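Local structure of possible prolidase (Bifidobacterium longum NCC2705, 2P9B) at residues Thr189-Ala192 against Gln193-Ala197; Glu251-Arg254 against Arg255-Ala259. The protein is a putative prolidase of the amidohydrolase family, probably a hydrolase acting on carbon-nitrogen bonds other than peptide bonds. All blocks are in the same frame, centred on the assembly; numbering follows the deposited sequence.

Overall arrangement
Contact 1 and contact 2 each lie on one helix of the amidohydrolase domain, in that order along the chain. Contact 1 (189-197) takes in the C-terminal part of helix 184-196, ahead of strand 202-205. Contact 2 (251-259) lies on helix 250-259, between strands 243-247 and 263-264 of the same parallel sheet. The centres are about 22 Å apart, and the nearest atoms about 11 Å, so the two do not touch. Helix 226-238 lies against both: Val191 and Leu195 meet its Glu235, while Arg255 and Ser256 meet its Met229. This is consistent with both helices lying in the outer helical layer of the TIM-barrel fold expected of the family.

Contact 1 of 2, residues Thr189-Ala192 against Gln193-Ala197; sequences TAVA and QNLKA
Leu195 N donates to Val191 O at 2.9 Å. The bond is nearly straight, 166° at the hydrogen, and lies in the carbonyl plane. The next i to i+4 bond, from Lys196 N to Ala192 O, is shorter at 2.8 Å. Just before these two, the bonds are longer and more bent. Gln193 N gives its hydrogen to Thr189 O at 3.1 Å, with a weak second bond to Ala190 O. Ala190 O also takes Asn194 N at 3.3 Å, so this carbonyl serves two donors, one of them weakly.

The side chains follow the same spacing. Val191 and Leu195 lie side by side and point the same way, with Val191 CG2 4.2 Å from Leu195 CD1. Leu195 CG sits beside its own backbone N (chi1 -66°), which turns it toward the preceding turn, 3.3 Å from Val191 O. Both side chains also meet Glu235 of helix 226-238. Gln193 turns its chain back along the helix, and its CG lies close to Thr189 O.

Thr189 and Asn194 find their side-chain partners beyond these residues. Thr189 OG1 bonds to Glu185 O, one turn back in the same helix. The buried amide of Asn194 is used at both ends: OD1 pairs with Tyr140 OH, and ND2 gives to Pro164 O. These two bonds tie the helix to other parts of the chain. The backbone bonding is that of a regular alpha-helix. The Val191-Leu195 face, packed on helix 226-238, is consistent with the outer helical layer of the family's expected TIM-barrel fold.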
# COMPACT_ATOMS: atom_id res chain seq x y z
N THR A 189 -9.72 24.80 -2.33
CA THR A 189 -10.56 24.70 -3.52
C THR A 189 -10.14 23.49 -4.34
O THR A 189 -10.98 22.78 -4.90
CB THR A 189 -10.45 25.96 -4.39
OG1 THR A 189 -10.94 27.09 -3.65
CG2 THR A 189 -11.27 25.81 -5.66
N ALA A 190 -8.84 23.25 -4.42
CA ALA A 190 -8.33 22.13 -5.19
C ALA A 190 -8.76 20.79 -4.61
O ALA A 190 -9.19 19.90 -5.34
CB ALA A 190 -6.81 22.21 -5.28
N VAL A 191 -8.66 20.64 -3.29
CA VAL A 191 -9.05 19.39 -2.66
C VAL A 191 -10.56 19.18 -2.82
O VAL A 191 -11.02 18.05 -2.98
CB VAL A 191 -8.65 19.36 -1.15
CG1 VAL A 191 -9.40 20.44 -0.39
CG2 VAL A 191 -8.93 17.99 -0.57
N ALA A 192 -11.32 20.27 -2.79
CA ALA A 192 -12.77 20.17 -2.94
C ALA A 192 -13.11 19.59 -4.31
O ALA A 192 -14.06 18.82 -4.46
CB ALA A 192 -13.41 21.53 -2.78
N GLN A 193 -12.32 19.97 -5.31
CA GLN A 193 -12.52 19.49 -6.67
C GLN A 193 -12.34 17.97 -6.70
O GLN A 193 -13.12 17.26 -7.34
CB GLN A 193 -11.53 20.15 -7.64
CG GLN A 193 -11.63 21.67 -7.65
CD GLN A 193 -10.71 22.33 -8.66
OE1 GLN A 193 -9.50 22.09 -8.68
NE2 GLN A 193 -11.28 23.18 -9.52
N ASN A 194 -11.32 17.48 -6.00
CA ASN A 194 -11.07 16.05 -5.95
C ASN A 194 -12.19 15.33 -5.21
O ASN A 194 -12.67 14.30 -5.67
CB ASN A 194 -9.74 15.75 -5.26
CG ASN A 194 -8.61 15.56 -6.25
OD1 ASN A 194 -8.81 15.66 -7.46
ND2 ASN A 194 -7.42 15.27 -5.74
N LEU A 195 -12.61 15.88 -4.08
CA LEU A 195 -13.68 15.28 -3.29
C LEU A 195 -14.97 15.23 -4.10
O LEU A 195 -15.66 14.21 -4.13
CB LEU A 195 -13.89 16.07 -2.00
CG LEU A 195 -12.71 16.04 -1.01
CD1 LEU A 195 -12.93 17.05 0.10
CD2 LEU A 195 -12.57 14.64 -0.44
N LYS A 196 -15.30 16.34 -4.77
CA LYS A 196 -16.51 16.40 -5.58
C LYS A 196 -16.46 15.33 -6.68
O LYS A 196 -17.49 14.77 -7.05
CB LYS A 196 -16.65 17.80 -6.20
CG LYS A 196 -17.85 17.97 -7.13
CD LYS A 196 -19.17 17.64 -6.43
CE LYS A 196 -20.33 17.69 -7.42
NZ LYS A 196 -21.55 17.01 -6.91
N ALA A 197 -15.26 15.06 -7.17
CA ALA A 197 -15.06 14.07 -8.22
C ALA A 197 -15.18 12.63 -7.72
O ALA A 197 -15.20 11.69 -8.52
CB ALA A 197 -13.71 14.27 -8.89

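Contact 2 of 2, residues Glu251-Arg254 against Arg255-Ala259; sequences EGVR and RSLLA
Helix 250-259 is the helix of a beta-alpha-beta unit, linking strands 243-247 and 263-264, and an i to i+4 salt bridge joins Glu251 to Arg255 along it. Arg255 NE gives its hydrogen to Glu251 OE2 at 2.8 Å, with an angle of 161°. OE2 lies at the guanidinium edge, close to its plane, and uses its anti lone pair. The two planes stand 80° apart, so carboxylate and guanidinium meet through this one bond. Glu251 reaches it by a bend at chi2 (53°) after CG leaves anti to the backbone N. Arg255 runs extended from CG to NE, and its NH1 also bonds to Met224 O.

Ser256 grips the carbonyl of Gly252 twice. Its OG donates at 2.8 Å and its N at 3.0 Å to Gly252 O, from opposite faces of the carbonyl plane. The hydroxyl, buried here, thus has its acceptor in the preceding turn.

Val253 and Leu257 lie side by side on a buried flank, with Val253 CG1 3.8 Å from Leu257 CD1, and both touch Ile264. Leu258 CD1 comes obliquely to Arg254, 3.5 Å from NH1. Arg254 NE makes a salt bridge to Glu273 of helix 272-279.

A leucine in place of Arg255 would probably leave the Glu251 carboxylate without its charged mate and the Met224 carbonyl without this donor. Held by both, the Arg255 side chain is probably limited in how freely it can move, while the Arg254-Glu273 bridge joins this helix to helix 272-279.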
# COMPACT_ATOMS: atom_id res chain seq x y z
N GLU A 251 12.13 18.65 7.30
CA GLU A 251 11.28 19.83 7.25
C GLU A 251 9.94 19.50 6.60
O GLU A 251 8.89 19.94 7.06
CB GLU A 251 11.97 20.96 6.49
CG GLU A 251 11.17 22.26 6.46
CD GLU A 251 10.76 22.74 7.85
OE1 GLU A 251 11.49 22.47 8.82
OE2 GLU A 251 9.70 23.40 7.96
N GLY A 252 9.99 18.71 5.52
CA GLY A 252 8.77 18.33 4.83
C GLY A 252 7.90 17.46 5.70
O GLY A 252 6.67 17.62 5.76
N VAL A 253 8.53 16.52 6.40
CA VAL A 253 7.79 15.63 7.28
C VAL A 253 7.17 16.44 8.41
O VAL A 253 5.99 16.27 8.73
CB VAL A 253 8.73 14.55 7.86
CG1 VAL A 253 8.01 13.74 8.92
CG2 VAL A 253 9.20 13.64 6.72
N ARG A 254 7.96 17.35 8.99
CA ARG A 254 7.48 18.18 10.09
C ARG A 254 6.25 19.00 9.69
O ARG A 254 5.25 19.00 10.40
CB ARG A 254 8.59 19.12 10.56
CG ARG A 254 8.27 19.88 11.84
CD ARG A 254 9.52 20.52 12.42
NE ARG A 254 9.28 21.15 13.71
CZ ARG A 254 8.65 22.31 13.87
NH1 ARG A 254 8.18 22.98 12.82
NH2 ARG A 254 8.48 22.80 15.09
N ARG A 255 6.33 19.68 8.55
CA ARG A 255 5.21 20.50 8.09
C ARG A 255 3.98 19.66 7.81
O ARG A 255 2.86 20.06 8.13
CB ARG A 255 5.59 21.26 6.82
CG ARG A 255 6.67 22.30 7.01
CD ARG A 255 6.87 23.10 5.74
NE ARG A 255 7.98 24.05 5.86
CZ ARG A 255 8.29 24.96 4.94
NH1 ARG A 255 7.57 25.05 3.83
NH2 ARG A 255 9.31 25.78 5.14
N SER A 256 4.18 18.49 7.21
CA SER A 256 3.07 17.60 6.89
C SER A 256 2.36 17.15 8.16
O SER A 256 1.13 17.16 8.24
CB SER A 256 3.57 16.37 6.13
OG SER A 256 4.12 16.74 4.87
N LEU A 257 3.14 16.74 9.16
CA LEU A 257 2.59 16.28 10.42
C LEU A 257 1.85 17.41 11.13
O LEU A 257 0.77 17.19 11.69
CB LEU A 257 3.71 15.72 11.31
CG LEU A 257 4.32 14.40 10.84
CD1 LEU A 257 5.48 14.00 11.74
CD2 LEU A 257 3.25 13.32 10.84
N LEU A 258 2.42 18.61 11.11
CA LEU A 258 1.79 19.75 11.75
C LEU A 258 0.44 20.04 11.10
O LEU A 258 -0.53 20.36 11.78
CB LEU A 258 2.69 20.99 11.66
CG LEU A 258 3.91 21.06 12.59
CD1 LEU A 258 4.85 22.16 12.14
CD2 LEU A 258 3.44 21.30 14.01
N ALA A 259 0.38 19.91 9.78
CA ALA A 259 -0.85 20.16 9.04
C ALA A 259 -1.93 19.12 9.33
O ALA A 259 -3.12 19.39 9.14
CB ALA A 259 -0.56 20.20 7.54